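Local coordinates for kelch-like protein 7 (Homo sapiens, PDB 3II7) that serves as the substrate-specific adapter of a CUL3-RBX1 E3 ubiquitin ligase, the part here being its kelch-repeat domain, at residues Met136-Arg140 with Leu168-Glu172; Ser142-Ala148 with Lys192-Phe198; Leu184-Ile188 with Asn226-Met230. One frame throughout, in Å; residues are numbered along the deposited sequence. Where two conformers were deposited one is given.

How the contacts relate
Six four-stranded antiparallel sheets follow one another along the chain and form the kelch beta-propeller. Contact 1 closes first: the loop after strand 129-133 meets the start of strand 171-175, the third strand of the next sheet. Contact 2 opens just beyond, where strand 144-148 begins, and ends on strand 195-199; both are innermost strands, near the propeller centre. It crosses contact 1, since their segments alternate. Contact 3 starts after contact 1 has closed, in the loop following strand 180-184, and ends on strand 227-230; it crosses contact 2. Contacts 1 and 3 touch through backbone pairs of Asn169 with Met187 and Cys171 with Leu184. Together they tie three consecutive blades.

Contact 1: Met136-Arg140 with Leu168-Glu172; sequences MLTQR and LNSCE. With EDO (1,2-ethanediol), chain T.
The carboxylate of Glu172 is held by two successive backbone amides and by an arginine at once. Leu137 N gives a nearly straight bond to OE1 of Glu172, 2.8 Å long at 168°. Thr138 N reaches OE2 of the same residue at 3.1 Å. Each oxygen of Glu172 offers its syn lone pair, and one amide meets each. The anti lone pair of OE2 takes NH2 of Arg140 in a salt bridge of 2.8 Å. The bridge uses OE2 alone, and the guanidinium and carboxylate planes stand 80° apart, so the two groups do not lie side by side. A water also donates to OE2 of Glu172 and accepts from OG1 of Thr138. This gives the buried charge several partners, which probably favours its ionised form.

Arg140 turns its chain at chi3 (91°) to bring the guanidinium across to Ser170. NH1 of Arg140 bonds Ser170 O at 3.0 Å, coming from above the carbonyl plane. OG of Ser170 takes only weak bonds from NH1 and NH2 of Arg140. NH1 has a further partner in Gly156 O. NE of Arg140 makes a weak bond back to Thr138 O, which may help hold the group's rotation. CD1 of Leu168 lies over one guanidinium face and also meets CB of Arg140 at 3.9 Å. Thr138 and Leu168 meet tip to tip, CG2 to CD1 at 4.0 Å. A second water joins OG1 of Thr138 to OG of Ser170.

Met136 and Glu172 both pack on Trp181 of the neighbouring strand. Amide bonds and a salt bridge thus join the loop of one kelch repeat to the start of a strand in the next, a blade-to-blade junction of the kelch beta-propeller.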
loop_
_atom_site.group_PDB
_atom_site.type_symbol
_atom_site.label_atom_id
_atom_site.label_comp_id
_atom_site.label_asym_id
_atom_site.label_seq_id
_atom_site.Cartn_x
_atom_site.Cartn_y
_atom_site.Cartn_z
ATOM N N MET A 136 13.270 10.752 4.003
ATOM C CA MET A 136 12.582 11.404 2.885
ATOM C C MET A 136 12.771 12.905 2.919
ATOM O O MET A 136 13.014 13.510 3.977
ATOM C CB MET A 136 11.071 11.105 2.889
ATOM C CG MET A 136 10.728 9.668 2.709
ATOM S SD MET A 136 8.967 9.313 2.696
ATOM C CE MET A 136 8.463 9.806 4.382
ATOM N N LEU A 137 12.628 13.498 1.747
ATOM C CA LEU A 137 12.714 14.965 1.582
ATOM C C LEU A 137 11.509 15.694 2.223
ATOM O O LEU A 137 11.653 16.820 2.722
ATOM C CB LEU A 137 12.816 15.319 0.094
ATOM C CG LEU A 137 14.107 14.801 -0.607
ATOM C CD1 LEU A 137 14.019 14.938 -2.102
ATOM C CD2 LEU A 137 15.324 15.565 -0.106
ATOM N N THR A 138 10.328 15.048 2.199
ATOM C CA THR A 138 9.093 15.593 2.792
ATOM C C THR A 138 8.477 14.548 3.696
ATOM O O THR A 138 8.306 13.386 3.299
ATOM C CB THR A 138 8.072 15.956 1.708
ATOM O OG1 THR A 138 8.651 16.912 0.777
ATOM C CG2 THR A 138 6.776 16.504 2.329
ATOM N N GLN A 139 8.165 14.960 4.914
ATOM C CA GLN A 139 7.496 14.113 5.862
ATOM C C GLN A 139 6.098 13.793 5.333
ATOM O O GLN A 139 5.468 14.627 4.663
ATOM C CB GLN A 139 7.404 14.814 7.221
ATOM C CG GLN A 139 6.472 16.017 7.246
ATOM C CD GLN A 139 6.837 17.037 8.308
ATOM O OE1 GLN A 139 7.736 17.827 8.119
ATOM N NE2 GLN A 139 6.122 17.023 9.429
ATOM N N ARG A 140 5.617 12.597 5.628
ATOM C CA ARG A 140 4.298 12.177 5.126
ATOM C C ARG A 140 3.694 10.983 5.874
ATOM O O ARG A 140 4.418 10.159 6.366
ATOM C CB ARG A 140 4.343 11.879 3.621
ATOM C CG ARG A 140 5.352 10.966 3.166
ATOM C CD ARG A 140 5.438 10.970 1.619
ATOM N NE ARG A 140 6.390 11.928 0.997
ATOM C CZ ARG A 140 6.173 12.611 -0.130
ATOM N NH1 ARG A 140 4.997 12.581 -0.740
ATOM N NH2 ARG A 140 7.113 13.410 -0.624
ATOM N N LEU A 168 -0.648 16.037 0.031
ATOM C CA LEU A 168 0.493 16.318 -0.841
ATOM C C LEU A 168 0.321 15.770 -2.263
ATOM O O LEU A 168 -0.278 14.714 -2.431
ATOM C CB LEU A 168 1.721 15.680 -0.255
ATOM C CG LEU A 168 2.119 16.095 1.153
ATOM C CD1 LEU A 168 3.135 15.061 1.762
ATOM C CD2 LEU A 168 2.728 17.477 1.117
ATOM N N ASN A 169 0.863 16.493 -3.268
ATOM C CA ASN A 169 0.991 15.868 -4.572
ATOM C C ASN A 169 2.427 15.423 -4.852
ATOM O O ASN A 169 2.701 14.726 -5.847
ATOM C CB ASN A 169 0.414 16.734 -5.686
ATOM C CG ASN A 169 1.157 18.021 -5.874
ATOM O OD1 ASN A 169 2.001 18.400 -5.055
ATOM N ND2 ASN A 169 0.856 18.715 -6.965
ATOM N N SER A 170 3.345 15.737 -3.944
ATOM C CA SER A 170 4.739 15.491 -4.220
ATOM C C SER A 170 5.108 14.012 -4.288
ATOM O O SER A 170 4.477 13.141 -3.640
ATOM C CB SER A 170 5.598 16.203 -3.213
ATOM O OG SER A 170 5.465 15.635 -1.964
ATOM N N CYS A 171 6.120 13.752 -5.110
ATOM C CA CYS A 171 6.630 12.413 -5.378
ATOM C C CYS A 171 8.138 12.458 -5.260
ATOM O O CYS A 171 8.760 13.408 -5.714
ATOM C CB CYS A 171 6.211 12.001 -6.800
ATOM S SG CYS A 171 6.876 10.420 -7.401
ATOM N N GLU A 172 8.722 11.439 -4.625
ATOM C CA GLU A 172 10.169 11.334 -4.568
ATOM C C GLU A 172 10.584 9.885 -4.689
ATOM O O GLU A 172 9.760 8.974 -4.470
ATOM C CB GLU A 172 10.720 11.993 -3.304
ATOM C CG GLU A 172 10.080 11.564 -2.008
ATOM C CD GLU A 172 10.646 12.310 -0.810
ATOM O OE1 GLU A 172 11.850 12.146 -0.543
ATOM O OE2 GLU A 172 9.880 13.070 -0.158
HETATM C C1 EDO T . 15.179 16.190 7.073
HETATM O O1 EDO T . 15.960 15.683 8.165
HETATM C C2 EDO T . 14.926 15.087 6.041
HETATM O O2 EDO T . 14.334 15.641 4.855
HETATM O O HOH W 1 9.350 15.449 -1.313
HETATM O O HOH W 2 6.541 18.028 -0.839
#

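Contact 2: Ser142-Ala148 with Lys192-Phe198; sequences SHGMVEA and KNHGLVF. With EDO (1,2-ethanediol), chain F.
Ser142 O is gripped by a straight bond and a weak one. Asn193 N donates to it at 3.0 Å and 173°, within the carbonyl plane. A water shared with His194 O gives the weak second bond. The hydroxyl of Ser142 is linked through another water to ND2 of Asn193, whose OD1 is bonded to Gln209. His194 sets CE1 3.6 Å from Gly144 N, and its NE2 turns to Cys155 O in a weak bond. These segments lead into strands 144-148 and 195-198, which run 5° from parallel with axes 6.6 Å apart. They are the innermost strands of adjacent blades in the kelch beta-propeller. They meet through side chains. Leu196 lays CD2 against the backbone of Gly144, 3.5 Å from its C; a side chain at Gly144 would run into CB of Leu196. CD2 also meets CG1 of Val146 at 3.8 Å, the two side chains crossing at a slant. CG2 of Val146 touches CB of Phe198. With chi1 at 175°, CG of Phe198 lies opposite the backbone N, and this turns a face of the ring to Ala148. CB of Ala148 stands 3.6 Å from the Phe198 ring centroid, a CH-pi contact over the middle of the face.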
loop_
_atom_site.group_PDB
_atom_site.type_symbol
_atom_site.label_atom_id
_atom_site.label_comp_id
_atom_site.label_asym_id
_atom_site.label_seq_id
_atom_site.Cartn_x
_atom_site.Cartn_y
_atom_site.Cartn_z
ATOM N N SER A 142 0.082 8.256 5.326
ATOM C CA SER A 142 -1.011 7.833 4.451
ATOM C C SER A 142 -0.651 7.985 2.998
ATOM O O SER A 142 -1.513 8.121 2.157
ATOM C CB SER A 142 -2.296 8.614 4.767
ATOM O OG SER A 142 -2.662 8.462 6.128
ATOM N N HIS A 143 0.641 7.971 2.743
ATOM C CA HIS A 143 1.197 7.986 1.413
ATOM C C HIS A 143 1.294 6.589 0.832
ATOM O O HIS A 143 1.224 5.592 1.534
ATOM C CB HIS A 143 2.618 8.593 1.446
ATOM C CG HIS A 143 3.541 7.915 2.423
ATOM N ND1 HIS A 143 3.281 7.889 3.777
ATOM C CD2 HIS A 143 4.712 7.248 2.248
ATOM C CE1 HIS A 143 4.236 7.208 4.389
ATOM N NE2 HIS A 143 5.136 6.842 3.492
ATOM N N GLY A 144 1.478 6.527 -0.472
ATOM C CA GLY A 144 1.857 5.255 -1.132
ATOM C C GLY A 144 3.347 5.095 -1.282
ATOM O O GLY A 144 4.098 6.095 -1.417
ATOM N N MET A 145 3.814 3.836 -1.255
ATOM C CA MET A 145 5.205 3.524 -1.540
ATOM C C MET A 145 5.274 2.253 -2.328
ATOM O O MET A 145 4.624 1.242 -1.945
ATOM C CB MET A 145 6.044 3.384 -0.270
ATOM C CG MET A 145 7.570 3.322 -0.549
ATOM S SD MET A 145 8.698 3.612 0.885
ATOM C CE MET A 145 8.146 2.222 1.873
ATOM N N VAL A 146 6.014 2.277 -3.436
ATOM C CA VAL A 146 6.115 1.101 -4.306
ATOM C C VAL A 146 7.520 0.933 -4.842
ATOM O O VAL A 146 8.227 1.907 -5.091
ATOM C CB VAL A 146 5.087 1.202 -5.477
ATOM C CG1 VAL A 146 5.430 2.342 -6.399
ATOM C CG2 VAL A 146 4.975 -0.108 -6.241
ATOM N N GLU A 147 7.924 -0.307 -4.992
ATOM C CA GLU A 147 9.171 -0.631 -5.683
ATOM C C GLU A 147 8.949 -0.760 -7.201
ATOM O O GLU A 147 7.922 -1.339 -7.679
ATOM C CB GLU A 147 9.752 -1.907 -5.120
ATOM C CG GLU A 147 11.102 -2.290 -5.708
ATOM C CD GLU A 147 11.026 -3.156 -7.002
ATOM O OE1 GLU A 147 9.978 -3.787 -7.315
ATOM O OE2 GLU A 147 12.049 -3.234 -7.673
ATOM N N ALA A 148 9.877 -0.211 -7.965
ATOM C CA ALA A 148 9.844 -0.295 -9.408
ATOM C C ALA A 148 11.260 -0.332 -9.964
ATOM O O ALA A 148 12.011 0.626 -9.819
ATOM C CB ALA A 148 9.049 0.910 -10.008
ATOM N N LYS A 192 -4.063 11.192 -0.681
ATOM C CA LYS A 192 -3.679 10.265 0.380
ATOM C C LYS A 192 -4.661 9.101 0.339
ATOM O O LYS A 192 -5.745 9.198 -0.193
ATOM C CB LYS A 192 -3.688 10.907 1.755
ATOM C CG LYS A 192 -5.081 11.329 2.303
ATOM C CD LYS A 192 -4.944 11.910 3.697
ATOM C CE LYS A 192 -6.267 12.265 4.309
ATOM N NZ LYS A 192 -6.157 12.513 5.802
ATOM N N ASN A 193 -4.264 7.986 0.943
ATOM C CA ASN A 193 -5.062 6.764 0.950
ATOM C C ASN A 193 -5.415 6.229 -0.434
ATOM O O ASN A 193 -6.388 5.474 -0.591
ATOM C CB ASN A 193 -6.362 6.943 1.789
ATOM C CG ASN A 193 -6.093 7.310 3.229
ATOM O OD1 ASN A 193 -6.588 8.328 3.720
ATOM N ND2 ASN A 193 -5.284 6.498 3.911
ATOM N N HIS A 194 -4.578 6.568 -1.411
ATOM C CA HIS A 194 -4.681 6.137 -2.780
ATOM C C HIS A 194 -3.975 4.797 -2.956
ATOM O O HIS A 194 -3.101 4.425 -2.176
ATOM C CB HIS A 194 -4.030 7.166 -3.736
ATOM C CG HIS A 194 -2.625 7.558 -3.370
ATOM N ND1 HIS A 194 -2.333 8.233 -2.219
ATOM C CD2 HIS A 194 -1.449 7.446 -4.047
ATOM C CE1 HIS A 194 -1.037 8.471 -2.156
ATOM N NE2 HIS A 194 -0.475 8.026 -3.260
ATOM N N GLY A 195 -4.337 4.096 -4.002
ATOM C CA GLY A 195 -3.590 2.941 -4.441
ATOM C C GLY A 195 -2.364 3.412 -5.185
ATOM O O GLY A 195 -2.362 4.498 -5.777
ATOM N N LEU A 196 -1.335 2.573 -5.189
ATOM C CA LEU A 196 -0.061 2.925 -5.851
ATOM C C LEU A 196 0.554 1.628 -6.282
ATOM O O LEU A 196 0.983 0.802 -5.433
ATOM C CB LEU A 196 0.888 3.717 -4.932
ATOM C CG LEU A 196 2.017 4.430 -5.696
ATOM C CD1 LEU A 196 1.422 5.586 -6.598
ATOM C CD2 LEU A 196 3.119 4.941 -4.750
ATOM N N VAL A 197 0.548 1.418 -7.603
ATOM C CA VAL A 197 0.954 0.149 -8.185
ATOM C C VAL A 197 1.798 0.338 -9.404
ATOM O O VAL A 197 1.527 1.212 -10.237
ATOM C CB VAL A 197 -0.280 -0.757 -8.500
ATOM C CG1 VAL A 197 -1.050 -1.084 -7.214
ATOM C CG2 VAL A 197 -1.205 -0.088 -9.544
ATOM N N PHE A 198 2.799 -0.521 -9.536
ATOM C CA PHE A 198 3.724 -0.506 -10.683
ATOM C C PHE A 198 3.275 -1.562 -11.706
ATOM O O PHE A 198 3.154 -2.757 -11.368
ATOM C CB PHE A 198 5.122 -0.839 -10.196
ATOM C CG PHE A 198 6.146 -0.981 -11.291
ATOM C CD1 PHE A 198 6.302 0.010 -12.246
ATOM C CD2 PHE A 198 6.973 -2.091 -11.340
ATOM C CE1 PHE A 198 7.258 -0.102 -13.231
ATOM C CE2 PHE A 198 7.931 -2.204 -12.321
ATOM C CZ PHE A 198 8.068 -1.212 -13.275
HETATM C C1 EDO F . 2.479 -3.682 -8.326
HETATM O O1 EDO F . 3.043 -2.601 -7.520
HETATM C C2 EDO F . 1.680 -4.663 -7.465
HETATM O O2 EDO F . 0.429 -4.117 -6.999
HETATM O O HOH W 3 -2.002 5.209 0.342
HETATM O O HOH W 4 -3.362 11.246 7.091
HETATM O O HOH W 5 -4.007 6.316 6.649
HETATM O O HOH W 6 1.467 0.436 -2.702
#

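Contact 3: Leu184-Ile188 with Asn226-Met230; sequences LCPMI and NEWKM
Trp228 and Met187 both turn CG away from their carbonyl carbons, with chi1 of -70° in each, and this sets the thioether chain over the indole. CG of Met187 lies 3.4 Å from the centroid of the six-membered ring of Trp228, a CH-pi contact over the face. SD of Met187 follows at 4.4 Å from the same centroid, a Met-aromatic contact on that face. The indole edge is used as well. NE1 of Trp228 donates to Cys185 O at 2.8 Å. The bond is bent (135°): Cys185 O lies in the plane of the indole, while NE1 approaches from outside the plane of the carbonyl. SG of Cys185 sits at the edge of the five-membered ring. The tryptophan belongs to strand 227-230, the outermost strand of its blade, and it plugs into the loop after the outermost strand of the preceding blade. This is a joint between neighbouring blades of the kelch beta-propeller, and the indole also packs on Cys155 and Cys171 of the preceding blade. Replacing Trp228 by alanine removes the indole, which would probably leave Cys185 O without this donor and a gap beside CG and SD of Met187. Asn226, at a G1 beta bulge with Glu227, reaches over to the loop. Its OD1 accepts from Cys185 N at 3.0 Å and 173°, and also bonds the hydroxyl of Tyr221. At the other end, the side chains of Ile188 and Trp228 pass alongside each other, pointing opposite ways. CD1 of Ile188 comes 3.5 Å from Trp228 O and 3.7 Å from SD of Met230.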
loop_
_atom_site.group_PDB
_atom_site.type_symbol
_atom_site.label_atom_id
_atom_site.label_comp_id
_atom_site.label_asym_id
_atom_site.label_seq_id
_atom_site.Cartn_x
_atom_site.Cartn_y
_atom_site.Cartn_z
ATOM N N LEU A 184 10.785 14.152 -7.694
ATOM C CA LEU A 184 10.275 13.913 -9.015
ATOM C C LEU A 184 9.134 14.893 -9.347
ATOM O O LEU A 184 8.721 15.744 -8.506
ATOM C CB LEU A 184 9.801 12.465 -9.121
ATOM C CG LEU A 184 10.935 11.426 -8.944
ATOM C CD1 LEU A 184 10.318 10.018 -9.044
ATOM C CD2 LEU A 184 12.099 11.590 -9.979
ATOM N N CYS A 185 8.630 14.798 -10.571
ATOM C CA CYS A 185 7.449 15.543 -10.957
ATOM C C CYS A 185 6.310 15.225 -9.988
ATOM O O CYS A 185 6.082 14.055 -9.657
ATOM C CB CYS A 185 7.046 15.139 -12.364
ATOM S SG CYS A 185 5.655 16.087 -13.033
ATOM N N PRO A 186 5.606 16.263 -9.498
ATOM C CA PRO A 186 4.480 16.007 -8.613
ATOM C C PRO A 186 3.252 15.445 -9.366
ATOM O O PRO A 186 3.087 15.670 -10.577
ATOM C CB PRO A 186 4.164 17.383 -8.041
ATOM C CG PRO A 186 4.588 18.312 -9.105
ATOM C CD PRO A 186 5.820 17.706 -9.700
ATOM N N MET A 187 2.423 14.720 -8.636
ATOM C CA MET A 187 1.159 14.207 -9.181
ATOM C C MET A 187 0.286 15.378 -9.617
ATOM O O MET A 187 0.453 16.528 -9.123
ATOM C CB MET A 187 0.399 13.358 -8.140
ATOM C CG MET A 187 1.054 12.049 -7.832
ATOM S SD MET A 187 0.070 11.059 -6.710
ATOM C CE MET A 187 0.050 12.098 -5.219
ATOM N N ILE A 188 -0.625 15.099 -10.546
ATOM C CA ILE A 188 -1.626 16.089 -10.957
ATOM C C ILE A 188 -2.575 16.409 -9.790
ATOM O O ILE A 188 -2.927 17.571 -9.555
ATOM C CB ILE A 188 -2.399 15.595 -12.168
ATOM C CG1 ILE A 188 -1.410 15.448 -13.338
ATOM C CG2 ILE A 188 -3.570 16.528 -12.489
ATOM C CD1 ILE A 188 -1.978 14.654 -14.519
ATOM N N ASN A 226 9.363 11.324 -16.667
ATOM C CA ASN A 226 9.224 12.075 -15.428
ATOM C C ASN A 226 8.018 13.031 -15.519
ATOM O O ASN A 226 8.142 14.247 -15.326
ATOM C CB ASN A 226 10.529 12.811 -15.043
ATOM C CG ASN A 226 10.410 13.590 -13.720
ATOM O OD1 ASN A 226 9.811 13.122 -12.722
ATOM N ND2 ASN A 226 10.994 14.781 -13.704
ATOM N N GLU A 227 6.875 12.455 -15.891
ATOM C CA GLU A 227 5.612 13.194 -16.022
ATOM C C GLU A 227 4.505 12.321 -15.521
ATOM O O GLU A 227 4.567 11.098 -15.653
ATOM C CB GLU A 227 5.241 13.516 -17.477
ATOM C CG GLU A 227 6.300 14.159 -18.338
ATOM C CD GLU A 227 5.841 14.337 -19.812
ATOM O OE1 GLU A 227 4.707 13.905 -20.169
ATOM O OE2 GLU A 227 6.631 14.902 -20.610
ATOM N N TRP A 228 3.480 12.955 -14.966
ATOM C CA TRP A 228 2.250 12.278 -14.612
ATOM C C TRP A 228 1.172 12.622 -15.625
ATOM O O TRP A 228 1.066 13.779 -16.100
ATOM C CB TRP A 228 1.770 12.708 -13.220
ATOM C CG TRP A 228 2.613 12.227 -12.037
ATOM C CD1 TRP A 228 3.719 12.841 -11.522
ATOM C CD2 TRP A 228 2.369 11.098 -11.211
ATOM N NE1 TRP A 228 4.170 12.149 -10.449
ATOM C CE2 TRP A 228 3.370 11.059 -10.251
ATOM C CE3 TRP A 228 1.399 10.075 -11.213
ATOM C CZ2 TRP A 228 3.424 10.068 -9.276
ATOM C CZ3 TRP A 228 1.465 9.099 -10.248
ATOM C CH2 TRP A 228 2.452 9.087 -9.311
ATOM N N LYS A 229 0.325 11.624 -15.924
ATOM C CA LYS A 229 -0.726 11.737 -16.917
ATOM C C LYS A 229 -1.998 11.089 -16.385
ATOM O O LYS A 229 -1.942 9.964 -15.841
ATOM C CB LYS A 229 -0.279 11.026 -18.207
ATOM C CG LYS A 229 0.866 11.719 -18.939
ATOM C CD LYS A 229 1.033 11.174 -20.375
ATOM C CE LYS A 229 2.485 11.231 -20.832
ATOM N NZ LYS A 229 3.335 10.208 -20.120
ATOM N N MET A 230 -3.132 11.786 -16.546
ATOM C CA MET A 230 -4.456 11.219 -16.214
ATOM C C MET A 230 -4.858 10.114 -17.194
ATOM O O MET A 230 -4.603 10.191 -18.394
ATOM C CB MET A 230 -5.563 12.280 -16.268
ATOM C CG MET A 230 -5.397 13.501 -15.388
ATOM S SD MET A 230 -5.201 13.138 -13.638
ATOM C CE MET A 230 -6.481 12.064 -13.248
#